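Local coordinates for berberine bridge enzyme-like 28 (Arabidopsis thaliana, PDB 5D79), which acts as a secreted FAD-dependent oxidoreductase of the berberine bridge enzyme-like family and is involved in adaptation to salt stress, at residues A[285-290]-A[399-404]; A[255-260]-A[301-306]; A[191-196]-A[278-283]; A[270-275]-A[320-325]. All blocks are in the same frame, centred on the assembly; numbering follows the deposited sequence.

Interaction 1. Residues A[285-290]-A[399-404]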
loop_
_atom_site.group_PDB
_atom_site.type_symbol
_atom_site.label_atom_id
_atom_site.label_comp_id
_atom_site.label_asym_id
_atom_site.label_seq_id
_atom_site.Cartn_x
_atom_site.Cartn_y
_atom_site.Cartn_z
ATOM N N PHE A 285 -11.649 9.869 12.296
ATOM C CA PHE A 285 -11.532 9.103 11.067
ATOM C C PHE A 285 -12.806 8.314 10.848
ATOM O O PHE A 285 -13.144 7.481 11.676
ATOM C CB PHE A 285 -10.332 8.150 11.145
ATOM C CG PHE A 285 -10.205 7.214 9.965
ATOM C CD1 PHE A 285 -9.577 7.623 8.801
ATOM C CD2 PHE A 285 -10.710 5.920 10.026
ATOM C CE1 PHE A 285 -9.459 6.757 7.718
ATOM C CE2 PHE A 285 -10.589 5.053 8.947
ATOM C CZ PHE A 285 -9.961 5.474 7.796
ATOM N N ILE A 286 -13.511 8.572 9.749
ATOM C CA ILE A 286 -14.740 7.843 9.436
ATOM C C ILE A 286 -14.723 7.236 8.024
ATOM O O ILE A 286 -14.843 7.946 7.019
ATOM C CB ILE A 286 -16.001 8.742 9.554
ATOM C CG1 ILE A 286 -15.801 9.879 10.544
ATOM C CG2 ILE A 286 -17.234 7.921 9.938
ATOM C CD1 ILE A 286 -16.919 10.861 10.481
ATOM N N ARG A 287 -14.609 5.918 7.969
ATOM C CA ARG A 287 -14.591 5.165 6.716
ATOM C C ARG A 287 -15.949 4.501 6.406
ATOM O O ARG A 287 -16.682 4.090 7.303
ATOM C CB ARG A 287 -13.473 4.110 6.770
ATOM C CG ARG A 287 -13.679 2.886 5.864
ATOM C CD ARG A 287 -12.425 2.012 5.750
ATOM N NE ARG A 287 -11.301 2.749 5.163
ATOM C CZ ARG A 287 -10.050 2.297 5.132
ATOM N NH1 ARG A 287 -9.766 1.105 5.655
ATOM N NH2 ARG A 287 -9.085 3.027 4.593
ATOM N N THR A 288 -16.284 4.421 5.124
ATOM C CA THR A 288 -17.486 3.752 4.674
ATOM C C THR A 288 -17.089 2.591 3.773
ATOM O O THR A 288 -16.365 2.766 2.790
ATOM C CB THR A 288 -18.429 4.721 3.910
ATOM O OG1 THR A 288 -18.882 5.767 4.789
ATOM C CG2 THR A 288 -19.632 3.983 3.341
ATOM N N THR A 289 -17.538 1.395 4.115
ATOM C CA THR A 289 -17.284 0.248 3.265
ATOM C C THR A 289 -18.591 -0.372 2.809
ATOM O O THR A 289 -19.449 -0.730 3.612
ATOM C CB THR A 289 -16.454 -0.821 3.978
ATOM O OG1 THR A 289 -15.318 -0.205 4.598
ATOM C CG2 THR A 289 -16.002 -1.901 2.980
ATOM N N LEU A 290 -18.739 -0.489 1.506
ATOM C CA LEU A 290 -19.851 -1.210 0.942
ATOM C C LEU A 290 -19.402 -2.626 0.605
ATOM O O LEU A 290 -18.403 -2.818 -0.091
ATOM C CB LEU A 290 -20.362 -0.490 -0.291
ATOM C CG LEU A 290 -20.714 0.968 -0.063
ATOM C CD1 LEU A 290 -21.344 1.518 -1.329
ATOM C CD2 LEU A 290 -21.665 1.078 1.087
ATOM N N ILE A 399 -14.548 0.697 -0.919
ATOM C CA ILE A 399 -14.094 1.274 0.337
ATOM C C ILE A 399 -13.830 2.762 0.184
ATOM O O ILE A 399 -13.011 3.164 -0.628
ATOM C CB ILE A 399 -12.800 0.573 0.848
ATOM C CG1 ILE A 399 -12.930 -0.952 0.764
ATOM C CG2 ILE A 399 -12.498 0.972 2.288
ATOM C CD1 ILE A 399 -11.599 -1.679 0.675
ATOM N N LEU A 400 -14.518 3.575 0.976
ATOM C CA LEU A 400 -14.372 5.021 0.896
ATOM C C LEU A 400 -13.572 5.533 2.098
ATOM O O LEU A 400 -14.015 5.444 3.243
ATOM C CB LEU A 400 -15.749 5.713 0.813
ATOM C CG LEU A 400 -16.539 5.662 -0.504
ATOM C CD1 LEU A 400 -16.963 4.252 -0.865
ATOM C CD2 LEU A 400 -17.755 6.545 -0.413
ATOM N N THR A 401 -12.390 6.071 1.806
ATOM C CA THR A 401 -11.441 6.524 2.813
ATOM C C THR A 401 -11.317 8.045 2.811
ATOM O O THR A 401 -10.861 8.627 1.835
ATOM C CB THR A 401 -10.069 5.883 2.571
ATOM O OG1 THR A 401 -10.203 4.469 2.712
ATOM C CG2 THR A 401 -9.046 6.369 3.570
ATOM N N PRO A 402 -11.702 8.694 3.925
ATOM C CA PRO A 402 -11.749 10.159 3.944
ATOM C C PRO A 402 -10.363 10.809 3.973
ATOM O O PRO A 402 -9.494 10.401 4.741
ATOM C CB PRO A 402 -12.518 10.453 5.231
ATOM C CG PRO A 402 -12.101 9.325 6.149
ATOM C CD PRO A 402 -11.944 8.115 5.258
ATOM N N PHE A 403 -10.154 11.807 3.122
ATOM C CA PHE A 403 -8.952 12.631 3.209
ATOM C C PHE A 403 -9.270 13.904 4.026
ATOM O O PHE A 403 -9.973 13.834 5.035
ATOM C CB PHE A 403 -8.409 12.961 1.815
ATOM C CG PHE A 403 -7.657 11.823 1.174
ATOM C CD1 PHE A 403 -7.926 10.504 1.532
ATOM C CD2 PHE A 403 -6.663 12.067 0.238
ATOM C CE1 PHE A 403 -7.215 9.430 0.960
ATOM C CE2 PHE A 403 -5.951 11.014 -0.353
ATOM C CZ PHE A 403 -6.229 9.688 0.013
ATOM N N GLY A 404 -8.776 15.063 3.608
ATOM C CA GLY A 404 -8.945 16.245 4.432
ATOM C C GLY A 404 -8.038 16.141 5.647
ATOM O O GLY A 404 -7.200 15.253 5.721
#

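Interaction 2. Residues A[255-260]-A[301-306]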
loop_
_atom_site.group_PDB
_atom_site.type_symbol
_atom_site.label_atom_id
_atom_site.label_comp_id
_atom_site.label_asym_id
_atom_site.label_seq_id
_atom_site.Cartn_x
_atom_site.Cartn_y
_atom_site.Cartn_z
ATOM N N VAL A 255 -12.841 3.560 19.137
ATOM C CA VAL A 255 -13.353 3.049 17.864
ATOM C C VAL A 255 -14.886 2.921 17.896
ATOM O O VAL A 255 -15.497 2.897 18.964
ATOM C CB VAL A 255 -12.734 1.683 17.485
ATOM C CG1 VAL A 255 -11.216 1.795 17.370
ATOM C CG2 VAL A 255 -13.154 0.581 18.480
ATOM N N PHE A 256 -15.498 2.850 16.713
ATOM C CA PHE A 256 -16.951 2.695 16.587
ATOM C C PHE A 256 -17.357 1.998 15.287
ATOM O O PHE A 256 -16.658 2.056 14.275
ATOM C CB PHE A 256 -17.656 4.055 16.684
ATOM C CG PHE A 256 -17.328 5.014 15.554
ATOM C CD1 PHE A 256 -16.243 5.876 15.649
ATOM C CD2 PHE A 256 -18.128 5.074 14.412
ATOM C CE1 PHE A 256 -15.959 6.755 14.629
ATOM C CE2 PHE A 256 -17.845 5.956 13.391
ATOM C CZ PHE A 256 -16.760 6.795 13.497
ATOM N N LYS A 257 -18.502 1.336 15.323
ATOM C CA LYS A 257 -19.006 0.653 14.151
ATOM C C LYS A 257 -20.502 0.860 14.110
ATOM O O LYS A 257 -21.184 0.736 15.129
ATOM C CB LYS A 257 -18.648 -0.835 14.189
ATOM C CG LYS A 257 -19.099 -1.638 12.977
ATOM C CD LYS A 257 -18.535 -3.058 13.003
ATOM C CE LYS A 257 -17.000 -3.043 12.945
ATOM N NZ LYS A 257 -16.347 -4.391 13.058
ATOM N N VAL A 258 -21.005 1.223 12.938
ATOM C CA VAL A 258 -22.437 1.295 12.716
ATOM C C VAL A 258 -22.759 0.573 11.415
ATOM O O VAL A 258 -22.111 0.792 10.400
ATOM C CB VAL A 258 -22.940 2.745 12.664
ATOM C CG1 VAL A 258 -24.363 2.799 12.122
ATOM C CG2 VAL A 258 -22.856 3.383 14.043
ATOM N N GLN A 259 -23.749 -0.306 11.465
ATOM C CA GLN A 259 -24.142 -1.087 10.309
ATOM C C GLN A 259 -25.501 -0.621 9.785
ATOM O O GLN A 259 -26.425 -0.373 10.554
ATOM C CB GLN A 259 -24.185 -2.578 10.669
ATOM C CG GLN A 259 -24.355 -3.492 9.484
ATOM C CD GLN A 259 -25.281 -4.649 9.777
ATOM O OE1 GLN A 259 -26.137 -4.565 10.659
ATOM N NE2 GLN A 259 -25.119 -5.739 9.037
ATOM N N LYS A 260 -25.611 -0.498 8.467
ATOM C CA LYS A 260 -26.872 -0.148 7.830
ATOM C C LYS A 260 -27.174 -1.115 6.697
ATOM O O LYS A 260 -26.452 -1.181 5.713
ATOM C CB LYS A 260 -26.840 1.287 7.310
ATOM C CG LYS A 260 -26.724 2.329 8.398
ATOM C CD LYS A 260 -27.813 2.173 9.453
ATOM C CE LYS A 260 -27.680 3.231 10.539
ATOM N NZ LYS A 260 -28.498 2.917 11.746
ATOM N N LEU A 301 -21.046 -0.327 5.946
ATOM C CA LEU A 301 -20.346 -0.419 7.212
ATOM C C LEU A 301 -19.564 0.874 7.487
ATOM O O LEU A 301 -18.589 1.178 6.809
ATOM C CB LEU A 301 -19.411 -1.628 7.196
ATOM C CG LEU A 301 -18.986 -2.245 8.523
ATOM C CD1 LEU A 301 -20.190 -2.873 9.232
ATOM C CD2 LEU A 301 -17.882 -3.267 8.277
ATOM N N PHE A 302 -20.016 1.633 8.476
ATOM C CA PHE A 302 -19.323 2.830 8.919
ATOM C C PHE A 302 -18.471 2.536 10.145
ATOM O O PHE A 302 -18.991 2.291 11.232
ATOM C CB PHE A 302 -20.324 3.924 9.228
ATOM C CG PHE A 302 -21.272 4.189 8.113
ATOM C CD1 PHE A 302 -20.935 5.074 7.099
ATOM C CD2 PHE A 302 -22.494 3.539 8.056
ATOM C CE1 PHE A 302 -21.809 5.316 6.053
ATOM C CE2 PHE A 302 -23.365 3.774 7.014
ATOM C CZ PHE A 302 -23.026 4.663 6.010
ATOM N N THR A 303 -17.157 2.551 9.956
ATOM C CA THR A 303 -16.213 2.297 11.033
ATOM C C THR A 303 -15.289 3.494 11.189
ATOM O O THR A 303 -15.035 4.240 10.239
ATOM C CB THR A 303 -15.384 1.036 10.778
ATOM O OG1 THR A 303 -14.713 1.158 9.520
ATOM C CG2 THR A 303 -16.283 -0.154 10.734
ATOM N N GLY A 304 -14.784 3.690 12.394
ATOM C CA GLY A 304 -13.974 4.859 12.644
ATOM C C GLY A 304 -13.084 4.785 13.855
ATOM O O GLY A 304 -13.266 3.948 14.729
ATOM N N LEU A 305 -12.109 5.679 13.880
ATOM C CA LEU A 305 -11.166 5.791 14.973
ATOM C C LEU A 305 -11.148 7.247 15.408
ATOM O O LEU A 305 -10.907 8.149 14.607
ATOM C CB LEU A 305 -9.773 5.317 14.548
ATOM C CG LEU A 305 -8.659 5.623 15.548
ATOM C CD1 LEU A 305 -8.822 4.791 16.773
ATOM C CD2 LEU A 305 -7.299 5.396 14.941
ATOM N N TYR A 306 -11.443 7.477 16.676
ATOM C CA TYR A 306 -11.391 8.817 17.209
ATOM C C TYR A 306 -10.230 8.918 18.189
ATOM O O TYR A 306 -10.121 8.098 19.113
ATOM C CB TYR A 306 -12.717 9.173 17.876
ATOM C CG TYR A 306 -12.736 10.554 18.480
ATOM C CD1 TYR A 306 -12.767 11.685 17.673
ATOM C CD2 TYR A 306 -12.718 10.724 19.851
ATOM C CE1 TYR A 306 -12.781 12.941 18.222
ATOM C CE2 TYR A 306 -12.732 11.978 20.409
ATOM C CZ TYR A 306 -12.764 13.082 19.595
ATOM O OH TYR A 306 -12.781 14.329 20.165
#

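Interaction 3. Residues A[191-196]-A[278-283]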
loop_
_atom_site.group_PDB
_atom_site.type_symbol
_atom_site.label_atom_id
_atom_site.label_comp_id
_atom_site.label_asym_id
_atom_site.label_seq_id
_atom_site.Cartn_x
_atom_site.Cartn_y
_atom_site.Cartn_z
ATOM N N LEU A 191 -4.821 6.886 10.637
ATOM C CA LEU A 191 -4.295 8.119 11.221
ATOM C C LEU A 191 -3.953 9.169 10.169
ATOM O O LEU A 191 -3.319 10.169 10.479
ATOM C CB LEU A 191 -3.048 7.830 12.060
ATOM C CG LEU A 191 -3.181 7.141 13.425
ATOM C CD1 LEU A 191 -1.818 6.647 13.932
ATOM C CD2 LEU A 191 -3.822 8.075 14.436
ATOM N N LEU A 192 -4.369 8.947 8.926
ATOM C CA LEU A 192 -3.924 9.802 7.828
ATOM C C LEU A 192 -4.436 11.225 7.955
ATOM O O LEU A 192 -3.798 12.155 7.480
ATOM C CB LEU A 192 -4.353 9.232 6.475
ATOM C CG LEU A 192 -5.700 9.621 5.846
ATOM C CD1 LEU A 192 -5.693 9.238 4.371
ATOM C CD2 LEU A 192 -6.844 8.937 6.559
ATOM N N ARG A 193 -5.583 11.403 8.598
ATOM C CA ARG A 193 -6.161 12.738 8.695
ATOM C C ARG A 193 -5.461 13.536 9.787
ATOM O O ARG A 193 -5.510 14.751 9.818
ATOM C CB ARG A 193 -7.672 12.660 8.953
ATOM C CG ARG A 193 -8.482 11.982 7.826
ATOM C CD ARG A 193 -9.976 12.289 7.963
ATOM N NE ARG A 193 -10.293 13.700 7.717
ATOM C CZ ARG A 193 -10.571 14.596 8.665
ATOM N NH1 ARG A 193 -10.575 14.249 9.944
ATOM N NH2 ARG A 193 -10.849 15.850 8.333
ATOM N N LYS A 194 -4.771 12.830 10.661
ATOM C CA LYS A 194 -4.140 13.440 11.814
ATOM C C LYS A 194 -2.665 13.663 11.547
ATOM O O LYS A 194 -2.123 14.733 11.835
ATOM C CB LYS A 194 -4.346 12.538 13.038
ATOM C CG LYS A 194 -3.637 12.965 14.298
ATOM C CD LYS A 194 -4.436 13.995 15.023
ATOM C CE LYS A 194 -3.878 14.245 16.400
ATOM N NZ LYS A 194 -4.554 15.441 16.928
ATOM N N TYR A 195 -2.030 12.641 10.972
ATOM C CA TYR A 195 -0.584 12.601 10.819
ATOM C C TYR A 195 -0.112 12.390 9.391
ATOM O O TYR A 195 1.085 12.422 9.133
ATOM C CB TYR A 195 -0.001 11.509 11.709
ATOM C CG TYR A 195 -0.087 11.844 13.178
ATOM C CD1 TYR A 195 0.511 12.999 13.673
ATOM C CD2 TYR A 195 -0.775 11.020 14.069
ATOM C CE1 TYR A 195 0.440 13.325 15.025
ATOM C CE2 TYR A 195 -0.853 11.339 15.420
ATOM C CZ TYR A 195 -0.244 12.492 15.889
ATOM O OH TYR A 195 -0.301 12.822 17.219
ATOM N N GLY A 196 -1.039 12.193 8.458
ATOM C CA GLY A 196 -0.675 11.984 7.063
ATOM C C GLY A 196 -0.263 10.558 6.747
ATOM O O GLY A 196 -0.673 9.614 7.424
ATOM N N ASP A 278 -14.444 14.640 5.377
ATOM C CA ASP A 278 -13.132 15.268 5.200
ATOM C C ASP A 278 -12.999 16.606 5.935
ATOM O O ASP A 278 -11.940 17.219 5.921
ATOM C CB ASP A 278 -12.823 15.464 3.704
ATOM C CG ASP A 278 -13.513 16.679 3.104
ATOM O OD1 ASP A 278 -14.754 16.802 3.233
ATOM O OD2 ASP A 278 -12.807 17.522 2.500
ATOM N N LYS A 279 -14.067 17.049 6.586
ATOM C CA LYS A 279 -14.077 18.357 7.234
ATOM C C LYS A 279 -14.199 18.268 8.755
ATOM O O LYS A 279 -14.167 19.293 9.434
ATOM C CB LYS A 279 -15.225 19.209 6.692
ATOM C CG LYS A 279 -15.154 19.506 5.200
ATOM C CD LYS A 279 -16.442 20.183 4.724
ATOM C CE LYS A 279 -16.547 20.182 3.214
ATOM N NZ LYS A 279 -16.311 18.816 2.651
ATOM N N VAL A 280 -14.361 17.059 9.292
ATOM C CA VAL A 280 -14.460 16.888 10.741
ATOM C C VAL A 280 -13.085 17.095 11.351
ATOM O O VAL A 280 -12.118 17.201 10.607
ATOM C CB VAL A 280 -15.009 15.502 11.123
ATOM C CG1 VAL A 280 -16.503 15.426 10.831
ATOM C CG2 VAL A 280 -14.237 14.403 10.411
ATOM N N PRO A 281 -12.981 17.166 12.700
ATOM C CA PRO A 281 -11.631 17.386 13.241
ATOM C C PRO A 281 -10.655 16.290 12.840
ATOM O O PRO A 281 -11.084 15.184 12.515
ATOM C CB PRO A 281 -11.858 17.398 14.757
ATOM C CG PRO A 281 -13.255 17.863 14.917
ATOM C CD PRO A 281 -14.005 17.248 13.766
ATOM N N ASP A 282 -9.365 16.624 12.843
ATOM C CA ASP A 282 -8.283 15.718 12.470
ATOM C C ASP A 282 -8.305 14.444 13.295
ATOM O O ASP A 282 -7.826 13.402 12.853
ATOM C CB ASP A 282 -6.922 16.396 12.646
ATOM C CG ASP A 282 -6.643 17.439 11.597
ATOM O OD1 ASP A 282 -7.527 17.691 10.754
ATOM O OD2 ASP A 282 -5.539 18.029 11.627
ATOM N N ASP A 283 -8.845 14.548 14.503
ATOM C CA ASP A 283 -8.919 13.423 15.438
ATOM C C ASP A 283 -9.934 12.338 15.029
ATOM O O ASP A 283 -9.847 11.210 15.490
ATOM C CB ASP A 283 -9.254 13.937 16.849
ATOM C CG ASP A 283 -8.087 14.664 17.506
ATOM O OD1 ASP A 283 -6.925 14.334 17.188
ATOM O OD2 ASP A 283 -8.331 15.562 18.344
HETATM O O HOH W 1 -3.131 16.780 13.037
#

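Interaction 4. Residues A[270-275]-A[320-325]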
loop_
_atom_site.group_PDB
_atom_site.type_symbol
_atom_site.label_atom_id
_atom_site.label_comp_id
_atom_site.label_asym_id
_atom_site.label_seq_id
_atom_site.Cartn_x
_atom_site.Cartn_y
_atom_site.Cartn_z
ATOM N N ILE A 270 -24.741 7.952 3.402
ATOM C CA ILE A 270 -23.536 8.057 2.588
ATOM C C ILE A 270 -23.455 9.438 1.907
ATOM O O ILE A 270 -22.388 10.056 1.867
ATOM C CB ILE A 270 -23.479 6.916 1.537
ATOM C CG1 ILE A 270 -23.256 5.555 2.239
ATOM C CG2 ILE A 270 -22.389 7.191 0.517
ATOM C CD1 ILE A 270 -23.723 4.307 1.460
ATOM N N LYS A 271 -24.589 9.924 1.400
ATOM C CA LYS A 271 -24.672 11.272 0.826
ATOM C C LYS A 271 -24.199 12.337 1.807
ATOM O O LYS A 271 -23.459 13.239 1.433
ATOM C CB LYS A 271 -26.101 11.590 0.384
ATOM C CG LYS A 271 -26.521 10.922 -0.902
ATOM C CD LYS A 271 -27.799 11.549 -1.432
ATOM C CE LYS A 271 -27.578 13.005 -1.820
ATOM N NZ LYS A 271 -28.861 13.757 -1.926
ATOM N N LYS A 272 -24.630 12.223 3.060
ATOM C CA LYS A 272 -24.216 13.142 4.114
ATOM C C LYS A 272 -22.742 12.959 4.493
ATOM O O LYS A 272 -22.041 13.942 4.738
ATOM C CB LYS A 272 -25.110 12.963 5.345
ATOM C CG LYS A 272 -24.576 13.598 6.618
ATOM C CD LYS A 272 -24.508 15.118 6.513
ATOM C CE LYS A 272 -23.983 15.754 7.801
ATOM N NZ LYS A 272 -24.976 15.683 8.908
ATOM N N TRP A 273 -22.274 11.710 4.543
ATOM C CA TRP A 273 -20.863 11.424 4.831
ATOM C C TRP A 273 -19.959 12.168 3.849
ATOM O O TRP A 273 -18.911 12.676 4.217
ATOM C CB TRP A 273 -20.598 9.913 4.777
ATOM C CG TRP A 273 -19.136 9.473 4.959
ATOM C CD1 TRP A 273 -18.521 9.136 6.132
ATOM C CD2 TRP A 273 -18.142 9.293 3.924
ATOM N NE1 TRP A 273 -17.209 8.770 5.896
ATOM C CE2 TRP A 273 -16.953 8.866 4.553
ATOM C CE3 TRP A 273 -18.140 9.480 2.532
ATOM C CZ2 TRP A 273 -15.777 8.617 3.842
ATOM C CZ3 TRP A 273 -16.969 9.228 1.828
ATOM C CH2 TRP A 273 -15.807 8.801 2.482
ATOM N N GLN A 274 -20.387 12.250 2.598
ATOM C CA GLN A 274 -19.567 12.840 1.543
ATOM C C GLN A 274 -19.255 14.302 1.769
ATOM O O GLN A 274 -18.263 14.815 1.255
ATOM C CB GLN A 274 -20.252 12.695 0.187
ATOM C CG GLN A 274 -20.018 11.370 -0.493
ATOM C CD GLN A 274 -20.422 11.429 -1.936
ATOM O OE1 GLN A 274 -19.634 11.122 -2.819
ATOM N NE2 GLN A 274 -21.662 11.846 -2.190
ATOM N N TYR A 275 -20.116 14.974 2.522
ATOM C CA TYR A 275 -19.937 16.391 2.786
ATOM C C TYR A 275 -19.234 16.627 4.127
ATOM O O TYR A 275 -18.585 17.652 4.320
ATOM C CB TYR A 275 -21.291 17.106 2.746
ATOM C CG TYR A 275 -21.934 17.120 1.369
ATOM C CD1 TYR A 275 -22.763 16.082 0.950
ATOM C CD2 TYR A 275 -21.709 18.169 0.489
ATOM C CE1 TYR A 275 -23.350 16.086 -0.304
ATOM C CE2 TYR A 275 -22.296 18.191 -0.767
ATOM C CZ TYR A 275 -23.110 17.146 -1.166
ATOM O OH TYR A 275 -23.690 17.171 -2.426
ATOM N N LYS A 320 -21.832 16.986 13.952
ATOM C CA LYS A 320 -21.394 16.990 12.559
ATOM C C LYS A 320 -22.038 15.889 11.688
ATOM O O LYS A 320 -22.115 16.029 10.461
ATOM C CB LYS A 320 -19.865 16.864 12.494
ATOM C CG LYS A 320 -19.077 17.999 13.155
ATOM C CD LYS A 320 -19.315 19.341 12.475
ATOM C CE LYS A 320 -18.054 20.210 12.482
ATOM N NZ LYS A 320 -16.959 19.713 11.581
ATOM N N PHE A 321 -22.499 14.808 12.311
ATOM C CA PHE A 321 -22.976 13.637 11.574
ATOM C C PHE A 321 -24.107 12.929 12.330
ATOM O O PHE A 321 -24.003 11.742 12.624
ATOM C CB PHE A 321 -21.799 12.670 11.341
ATOM C CG PHE A 321 -21.986 11.704 10.191
ATOM C CD1 PHE A 321 -23.159 11.668 9.454
ATOM C CD2 PHE A 321 -20.971 10.820 9.863
ATOM C CE1 PHE A 321 -23.313 10.782 8.407
ATOM C CE2 PHE A 321 -21.117 9.924 8.818
ATOM C CZ PHE A 321 -22.291 9.909 8.089
ATOM N N PRO A 322 -25.184 13.656 12.672
ATOM C CA PRO A 322 -26.201 12.997 13.493
ATOM C C PRO A 322 -27.013 11.981 12.707
ATOM O O PRO A 322 -27.752 11.209 13.304
ATOM C CB PRO A 322 -27.078 14.162 13.963
ATOM C CG PRO A 322 -26.960 15.165 12.911
ATOM C CD PRO A 322 -25.550 15.055 12.375
ATOM N N GLU A 323 -26.868 11.974 11.391
ATOM C CA GLU A 323 -27.600 11.036 10.549
ATOM C C GLU A 323 -27.097 9.600 10.722
ATOM O O GLU A 323 -27.821 8.646 10.445
ATOM C CB GLU A 323 -27.499 11.449 9.074
ATOM C CG GLU A 323 -28.217 12.753 8.727
ATOM C CD GLU A 323 -27.422 13.985 9.121
ATOM O OE1 GLU A 323 -26.190 13.861 9.263
ATOM O OE2 GLU A 323 -28.034 15.066 9.302
ATOM N N LEU A 324 -25.858 9.448 11.180
ATOM C CA LEU A 324 -25.295 8.123 11.414
ATOM C C LEU A 324 -25.995 7.410 12.574
ATOM O O LEU A 324 -26.121 6.191 12.572
ATOM C CB LEU A 324 -23.792 8.211 11.682
ATOM C CG LEU A 324 -23.133 6.841 11.497
ATOM C CD1 LEU A 324 -23.444 6.294 10.109
ATOM C CD2 LEU A 324 -21.634 6.851 11.750
ATOM N N GLY A 325 -26.452 8.181 13.558
ATOM C CA GLY A 325 -27.188 7.639 14.681
ATOM C C GLY A 325 -26.301 6.888 15.650
ATOM O O GLY A 325 -26.757 5.952 16.314
#

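Interaction 1. Residues A[285-290]-A[399-404]
R287 reaches over from strand 284-292 to lie along the side of T401 on strand 396-402. Its CB and CG pass the carbonyl of L400, with CG 3.7 Å from L400 O. The next carbon, CD, rests on the methyl branch of I399 at 3.6 Å from I399 CG2, and that methyl also sits over one face of the guanidinium. A bend at chi3 (-61°) turns the head back to T401. There NH2 gives a 2.6 Å hydrogen bond to T401 OG1, which lies tilted from the guanidinium plane, while NE adds a weak one to the same oxygen. F285, two residues earlier in the strand, lays the CZ end of its ring over the opposite guanidinium face. Its CE1 meets P402 CD at 3.8 Å, the ring and the proline crossing at about a right angle.

Beneath these side chains the strands run antiparallel. T288 and L400 form a hydrogen-bonded pair: T288 N to L400 O is 3.1 Å, and L400 N to T288 O is a straighter 2.7 Å. T289 and I399 follow as the non-hydrogen-bonded pair.

The R287 side chain also comes within about 5 Å of the bound FAD at the nearest atoms. A buried cationic group, steered by one threonine hydroxyl and sandwiched between the F285 ring end and the I399 methyl, would probably make the electrostatic surroundings of the flavin more positive.

Interaction 2. Residues A[255-260]-A[301-306]
Two central strands of a ferredoxin-like beta-alpha-beta-beta-alpha-beta unit meet here, V255 to Q259 pairing antiparallel with L305 to L301 inside the larger seven-stranded sheet. F256/G304 and V258/F302 are the hydrogen-bonded pairs. The second is the tighter, with V258 N to F302 O at 2.8 Å and F302 N to V258 O at 3.0 Å. At the first, F256 N to G304 O stretches to 3.2 Å and the donor stands 30° from the carbonyl plane.

The F256 ring folds over G304. With chi1 at 65° its CG falls between the backbone N and the carbonyl carbon, which carries the ring across the neighbouring strand. G304 CA then sits over the ring face, 3.8 Å from its centroid, in a CH-pi contact. F302, on the same face of the sheet, instead presents its edge: CE2 touches K260 CG at 3.9 Å.

On the other face, K257 runs alongside T303, its CE 3.7 Å from T303 CG2, and then makes a cation-pi contact with W342. L301 CD1 packs against the aliphatic part of K257, and V255 CG1 meets L305 CD1 at 3.9 Å.

The pairing therefore combines backbone bonds with an aromatic lid on the bare glycine, so that the peptide at G304 is covered by carbon, while the ammonium end of K257, probably charged, lies against the W342 indole.

Interaction 3. Residues A[191-196]-A[278-283]
The short helical turn 192-195 comes up against the irregular loop 278-283, bringing K194 CA within 4.8 Å of D282 CA. R193 does most of the work, pointing into the curve of the loop. Its NH1 bonds P281 O at 2.8 Å, in the guanidinium plane but well above the plane of the carbonyl, while NH2 takes V280 O at 2.9 Å and, weakly, D278 O. V280 CG2 covers one face of the group, and NE turns elsewhere, to F403 O. Three carbonyls of the loop thus share one cation.

K194 bends at chi2 (83°), which carries its NZ to D283 OD1 for a 2.6 Å salt bridge on the syn side. A water donates to both K194 O and D282 OD2.

This is a buried arginine binding main-chain carbonyls of an irregular connection: through those of D278, V280 and P281 it ties a turn of the FAD-binding PCMH-type region to the link between helix 263-276 and strand 284-292.

Interaction 4. Residues A[270-275]-A[320-325]
F321 packs against two side chains of helix 263-276, sliding past K272 in the opposite direction and meeting W273 at a slant. Both approach from one side of its ring, K272 at CD1 and CE1, W273 at CZ and CE2. F321 CE1 is 3.6 Å from K272 CG, and F321 CZ reaches W273 CB at 3.7 Å. F321 CE2 also lies in the indole plane at its edge, 3.8 Å from W273 CD1. With CG anti to the backbone N (chi1 176°), W273 swings its indole toward the sheet, where NE1 bonds I286 O, and leaves CB and CD1 along the F321 rim. Behind the other face of the F321 ring stands L324 CB.

The contact joins helix 263-276, the beta-alpha-beta crossover between strands 253-260 and 284-292 of a ferredoxin-like unit, to the loop after helix 310-320, the second helix of the same layer, on the sheet face that carries T288 and F302.

At the more polar margin K272 crosses E323 at about a right angle. Its chi1 (165°) places CG beside the F321 ring, and bends at chi2 and chi4 turn NZ toward E323. The charged ends approach as a probable salt bridge whose modelled geometry is doubtful, as is a weak bond from NZ to K320 O.

Overall arrangement
Interactions 1 and 2 share one antiparallel sheet, their centres about 10 Å apart; strands 284-292 and 298-306 join them, with R287 and T289 bonded to T303 and L301. Interaction 4, centred about 12 Å from each, sits on the face of that sheet bearing T288 and F302, where W273 reaches I286. Interaction 3 lies about 11 Å from interaction 1, centre to centre, and ties in through R193 and F403. Along the chain, interaction 3 opens first and closes before interaction 1 opens; every other pair interleaves. Together they run from the FAD-binding region, through the sheet that carries R287 beside the flavin, to the helical layer packed on it.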